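Cytochrome c (Hydrogenophilus thermoluteolus, PDB 2D0S) binds heme c covalently and probably carries electrons through its heme iron. Local coordinates at residues K26-K31 and W74-K79; E42-G47 and P58-V63. All coordinates share one frame; numbering follows the deposited sequence.

Contact 1. Residues K26-K31 and W74-K79; sequences KDVAKK and WVLTLK
A29 presses its lone methyl group into a bend of backbone carbonyls: A29 CB lies 3.5 Å from V75 O and 3.4 Å from L78 O, with L76 O a little farther off. These are van der Waals contacts of a methyl with peptide oxygens, and they suit alanine, whose short side chain lets the CA atoms of A29 and L76 approach to 4.4 Å. The carbonyls are gathered there because the chain turns as helix 65-75 runs out. A type I turn spans V75 to L78, and L78 is the centre of an inverse gamma turn closed by K79 N on T77 O. T77 OG1 donates to W74 O at 2.8 Å, in the carbonyl plane and on a lone pair, and W74 O also accepts from T77 N. Deeper in, two branched valines meet. V28 CG1 and V75 CG1 stand 3.7 Å apart, and in each residue this branch is anti to the backbone N (chi1 169° and 167°), which aims one methyl at the other. L76 adds CD2 at the border of this apolar patch. At the solvent side K26 runs extended past L78 and bends only at its last torsion (chi4 -71°), bringing NZ to 3.9 Å from K79 OXT, a long salt bridge to the C-terminal carboxylate. The contact thus fastens the chain end to helix 25-31. Y25 of that helix also touches V75 and L78, L76 reaches V37 and L40 of helix 37-46, and W74 packs on E2 and A5 of helix 2-7.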
# COMPACT_ATOMS: atom_id res chain seq x y z
N LYS A 26 6.88 -1.65 -6.16
CA LYS A 26 7.08 -2.33 -7.45
C LYS A 26 6.70 -3.82 -7.37
O LYS A 26 6.13 -4.36 -8.30
CB LYS A 26 8.53 -2.17 -7.94
CG LYS A 26 8.84 -0.88 -8.71
CD LYS A 26 10.27 -0.97 -9.30
CE LYS A 26 10.55 0.10 -10.38
NZ LYS A 26 9.80 -0.14 -11.66
N ASP A 27 6.93 -4.44 -6.21
CA ASP A 27 6.52 -5.85 -5.98
C ASP A 27 5.00 -5.95 -5.82
O ASP A 27 4.37 -6.94 -6.26
CB ASP A 27 7.18 -6.41 -4.69
CG ASP A 27 8.51 -7.14 -4.96
OD1 ASP A 27 9.05 -7.71 -3.98
OD2 ASP A 27 9.03 -7.11 -6.11
N VAL A 28 4.40 -4.90 -5.24
CA VAL A 28 2.94 -4.87 -5.08
C VAL A 28 2.34 -4.77 -6.48
O VAL A 28 1.50 -5.58 -6.82
CB VAL A 28 2.42 -3.72 -4.16
CG1 VAL A 28 0.82 -3.59 -4.28
CG2 VAL A 28 2.83 -3.99 -2.67
N ALA A 29 2.84 -3.84 -7.30
CA ALA A 29 2.38 -3.72 -8.70
C ALA A 29 2.57 -5.03 -9.51
O ALA A 29 1.79 -5.32 -10.41
CB ALA A 29 3.11 -2.59 -9.37
N LYS A 30 3.61 -5.81 -9.20
CA LYS A 30 3.87 -7.09 -9.89
C LYS A 30 2.91 -8.20 -9.44
O LYS A 30 2.55 -9.09 -10.20
CB LYS A 30 5.33 -7.53 -9.66
CG LYS A 30 6.29 -6.93 -10.66
CD LYS A 30 7.77 -7.09 -10.20
CE LYS A 30 8.65 -6.05 -10.88
NZ LYS A 30 10.09 -6.17 -10.39
N LYS A 31 2.45 -8.12 -8.21
CA LYS A 31 1.57 -9.12 -7.73
C LYS A 31 0.10 -8.86 -8.09
O LYS A 31 -0.66 -9.79 -8.25
CB LYS A 31 1.74 -9.27 -6.23
CG LYS A 31 1.23 -10.58 -5.68
CD LYS A 31 1.88 -10.89 -4.34
CE LYS A 31 1.03 -11.86 -3.48
NZ LYS A 31 -0.45 -11.48 -3.43
N TRP A 74 -2.15 4.48 -7.74
CA TRP A 74 -0.84 4.95 -8.17
C TRP A 74 0.25 3.86 -8.01
O TRP A 74 1.00 3.60 -8.92
CB TRP A 74 -0.46 6.24 -7.43
CG TRP A 74 0.98 6.55 -7.55
CD1 TRP A 74 1.63 6.98 -8.66
CD2 TRP A 74 1.99 6.31 -6.55
NE1 TRP A 74 2.97 7.10 -8.40
CE2 TRP A 74 3.22 6.68 -7.12
CE3 TRP A 74 1.97 5.80 -5.25
CZ2 TRP A 74 4.42 6.54 -6.44
CZ3 TRP A 74 3.13 5.69 -4.57
CH2 TRP A 74 4.35 6.09 -5.14
N VAL A 75 0.34 3.24 -6.82
CA VAL A 75 1.21 2.08 -6.62
C VAL A 75 1.13 1.11 -7.80
O VAL A 75 2.16 0.62 -8.30
CB VAL A 75 0.86 1.34 -5.33
CG1 VAL A 75 1.54 -0.07 -5.29
CG2 VAL A 75 1.30 2.16 -4.14
N LEU A 76 -0.08 0.86 -8.30
CA LEU A 76 -0.23 -0.20 -9.29
C LEU A 76 0.30 0.17 -10.68
O LEU A 76 0.45 -0.70 -11.55
CB LEU A 76 -1.66 -0.71 -9.38
CG LEU A 76 -2.30 -1.41 -8.20
CD1 LEU A 76 -3.76 -1.66 -8.51
CD2 LEU A 76 -1.60 -2.69 -7.80
N THR A 77 0.55 1.44 -10.91
CA THR A 77 1.10 1.89 -12.19
C THR A 77 2.64 1.83 -12.26
O THR A 77 3.21 2.07 -13.30
CB THR A 77 0.67 3.34 -12.53
OG1 THR A 77 1.33 4.25 -11.64
CG2 THR A 77 -0.84 3.49 -12.38
N LEU A 78 3.31 1.54 -11.13
CA LEU A 78 4.80 1.47 -11.09
C LEU A 78 5.28 0.19 -11.69
O LEU A 78 5.55 -0.75 -10.97
CB LEU A 78 5.33 1.58 -9.66
CG LEU A 78 4.71 2.74 -8.90
CD1 LEU A 78 5.08 2.74 -7.45
CD2 LEU A 78 5.09 4.08 -9.61
N LYS A 79 5.39 0.15 -13.00
CA LYS A 79 6.07 -0.96 -13.68
C LYS A 79 7.39 -0.51 -14.32
O LYS A 79 7.83 0.65 -14.14
CB LYS A 79 5.15 -1.62 -14.70
CG LYS A 79 4.19 -2.65 -14.07
CD LYS A 79 2.70 -2.29 -14.33
CE LYS A 79 2.50 -1.60 -15.72
NZ LYS A 79 1.11 -1.82 -16.31
OXT LYS A 79 8.07 -1.30 -15.00

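Contact 2. Residues E42-G47 and P58-V63; sequences EKVKKG and PPHPQV. With HEC (heme c), chain B.
V44 and H60 meet beside the heme, V44 CG1 lying by the edge of the H60 ring while the two side chains slant across one another. With chi1 at 176°, V44 sends CG1 toward the imidazole and the heme vinyl-derived carbon CBB, and its other methyl, CG2, toward the porphyrin edge at CHB (3.8 Å). A beta-branched residue suits the place because its two methyls serve two surfaces. The H60 ring stands next to the macrocycle: CBB lies over one face, offset toward the rim, and V44 O sits in plane at the ring edge. The backbone is tied by H60 N, which donates to K45 O at 2.8 Å. P59 CB lies 3.3 Å from K45 O as well. G47, with positive phi, a conformation glycine takes readily, follows the helix, its backbone close against P58 and P59. K43 leaves the backbone with CG anti to N and bends at chi2 and chi4, which curls the chain round to the heme propionates, where NZ donates hydrogen bonds to O2D (2.7 Å) and O2A (2.9 Å). K45 NZ pairs with E42 and also with E65. The chemistry is therefore divided: apolar groups and a ring lie along the porphyrin, whereas a lysine bridging both propionates should partly offset their negative charge.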
# COMPACT_ATOMS: atom_id res chain seq x y z
N GLU A 42 -9.08 -2.20 1.41
CA GLU A 42 -9.51 -2.78 2.71
C GLU A 42 -8.31 -3.21 3.58
O GLU A 42 -8.30 -3.00 4.80
CB GLU A 42 -10.47 -3.98 2.52
CG GLU A 42 -11.88 -3.77 3.10
CD GLU A 42 -12.50 -2.38 2.72
OE1 GLU A 42 -12.74 -2.11 1.50
OE2 GLU A 42 -12.72 -1.55 3.65
N LYS A 43 -7.31 -3.81 2.94
CA LYS A 43 -6.08 -4.23 3.62
C LYS A 43 -5.32 -3.03 4.29
O LYS A 43 -4.80 -3.13 5.38
CB LYS A 43 -5.17 -4.98 2.62
CG LYS A 43 -3.83 -5.46 3.17
CD LYS A 43 -4.00 -6.37 4.40
CE LYS A 43 -2.65 -6.92 4.86
NZ LYS A 43 -2.15 -8.06 3.96
N VAL A 44 -5.25 -1.91 3.60
CA VAL A 44 -4.55 -0.76 4.14
C VAL A 44 -5.38 -0.23 5.31
O VAL A 44 -4.84 0.04 6.41
CB VAL A 44 -4.37 0.33 3.07
CG1 VAL A 44 -3.71 1.58 3.68
CG2 VAL A 44 -3.57 -0.23 1.85
N LYS A 45 -6.69 -0.11 5.10
CA LYS A 45 -7.61 0.37 6.09
C LYS A 45 -7.61 -0.48 7.38
O LYS A 45 -7.36 0.04 8.47
CB LYS A 45 -9.01 0.45 5.48
CG LYS A 45 -10.04 1.12 6.38
CD LYS A 45 -11.49 0.60 6.10
CE LYS A 45 -12.03 1.13 4.79
NZ LYS A 45 -13.51 0.88 4.68
N LYS A 46 -7.93 -1.79 7.24
CA LYS A 46 -8.01 -2.70 8.38
C LYS A 46 -6.71 -3.24 8.90
O LYS A 46 -6.64 -3.73 10.02
CB LYS A 46 -8.94 -3.87 8.04
CG LYS A 46 -10.36 -3.68 8.53
CD LYS A 46 -11.38 -4.38 7.62
CE LYS A 46 -12.76 -3.69 7.72
NZ LYS A 46 -13.68 -4.04 6.56
N GLY A 47 -5.65 -3.12 8.09
CA GLY A 47 -4.34 -3.61 8.46
C GLY A 47 -4.29 -5.11 8.28
O GLY A 47 -5.27 -5.71 7.87
N PRO A 58 -0.16 -1.92 10.23
CA PRO A 58 -1.20 -1.38 11.10
C PRO A 58 -2.43 -0.85 10.33
O PRO A 58 -2.35 -0.52 9.13
CB PRO A 58 -0.50 -0.26 11.86
CG PRO A 58 0.72 0.09 11.01
CD PRO A 58 1.07 -1.09 10.20
N PRO A 59 -3.57 -0.80 11.01
CA PRO A 59 -4.76 -0.25 10.37
C PRO A 59 -4.56 1.25 10.10
O PRO A 59 -3.64 1.86 10.65
CB PRO A 59 -5.89 -0.48 11.40
CG PRO A 59 -5.23 -1.10 12.67
CD PRO A 59 -3.74 -1.12 12.45
N HIS A 60 -5.40 1.83 9.27
CA HIS A 60 -5.38 3.28 9.08
C HIS A 60 -6.76 3.83 9.25
O HIS A 60 -7.38 4.20 8.29
CB HIS A 60 -4.84 3.63 7.72
CG HIS A 60 -3.41 3.23 7.51
ND1 HIS A 60 -2.36 4.10 7.71
CD2 HIS A 60 -2.86 2.05 7.15
CE1 HIS A 60 -1.22 3.47 7.45
NE2 HIS A 60 -1.50 2.22 7.15
N PRO A 61 -7.27 3.87 10.51
CA PRO A 61 -8.64 4.28 10.82
C PRO A 61 -8.90 5.78 10.59
O PRO A 61 -10.04 6.18 10.40
CB PRO A 61 -8.78 3.93 12.32
CG PRO A 61 -7.47 4.05 12.84
CD PRO A 61 -6.56 3.47 11.73
N GLN A 62 -7.86 6.57 10.45
CA GLN A 62 -8.07 8.01 10.27
C GLN A 62 -7.65 8.59 8.91
O GLN A 62 -7.65 9.80 8.73
CB GLN A 62 -7.43 8.79 11.41
CG GLN A 62 -8.01 8.42 12.76
CD GLN A 62 -7.29 9.09 13.91
OE1 GLN A 62 -6.21 8.64 14.35
NE2 GLN A 62 -7.86 10.20 14.39
N VAL A 63 -7.37 7.72 7.95
CA VAL A 63 -6.98 8.18 6.61
C VAL A 63 -8.16 7.91 5.73
O VAL A 63 -8.78 6.84 5.84
CB VAL A 63 -5.68 7.44 6.07
CG1 VAL A 63 -5.27 7.92 4.63
CG2 VAL A 63 -4.53 7.64 7.04
FE HEC B . 1.69 -1.11 3.99
CHA HEC B . 1.45 -4.37 2.94
CHB HEC B . 0.18 -0.02 1.18
CHC HEC B . 1.48 2.00 5.39
CHD HEC B . 3.73 -2.13 6.60
NA HEC B . 0.99 -1.99 2.40
C1A HEC B . 0.98 -3.37 2.13
C2A HEC B . 0.35 -3.58 0.84
C3A HEC B . 0.04 -2.38 0.32
C4A HEC B . 0.41 -1.35 1.30
CMA HEC B . -0.67 -2.10 -1.05
CAA HEC B . 0.16 -4.97 0.17
CBA HEC B . -1.12 -5.58 0.76
CGA HEC B . -1.25 -7.04 0.43
O1A HEC B . -0.56 -7.53 -0.48
O2A HEC B . -2.08 -7.70 1.08
NB HEC B . 0.96 0.66 3.42
C1B HEC B . 0.35 0.90 2.21
C2B HEC B . -0.16 2.24 2.22
C3B HEC B . 0.21 2.82 3.38
C4B HEC B . 0.88 1.80 4.17
CMB HEC B . -0.84 2.89 0.99
CAB HEC B . 0.01 4.30 3.85
CBB HEC B . -1.49 4.70 3.83
NC HEC B . 2.47 -0.25 5.64
C1C HEC B . 2.26 1.07 6.03
C2C HEC B . 3.07 1.34 7.20
C3C HEC B . 3.53 0.14 7.65
C4C HEC B . 3.27 -0.83 6.60
CMC HEC B . 2.88 2.64 8.02
CAC HEC B . 4.48 -0.23 8.85
CBC HEC B . 4.36 0.59 10.15
ND HEC B . 2.46 -3.02 4.71
C1D HEC B . 3.25 -3.17 5.84
C2D HEC B . 3.55 -4.57 6.01
C3D HEC B . 2.87 -5.25 4.85
C4D HEC B . 2.22 -4.21 4.09
CMD HEC B . 4.39 -5.19 7.14
CAD HEC B . 2.78 -6.74 4.55
CBD HEC B . 1.46 -7.21 5.12
CGD HEC B . 1.34 -8.70 4.82
O1D HEC B . 2.39 -9.37 4.90
O2D HEC B . 0.21 -9.19 4.50

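Overall arrangement
The two contacts lie on opposite sides of the chain's centre, about 19 Å apart between centres, and contact 2 is nested inside the loop that contact 1 closes. Contact 1 is partly buried and works mostly through methyl-to-carbonyl and valine contacts, with charge confined to its outer edge. Contact 2, a surface contact, relies on a backbone hydrogen bond, a lysine bonded to both heme propionates and acid-lysine pairs on its helix. Both reach the heme pocket, contact 1 through V28 and contact 2 through K43, V44, P58 and H60. Two helices link them: helix 37-46 receives L76 from contact 1, and helix 65-75, whose end lies in contact 1, touches V44 and V63 through I68.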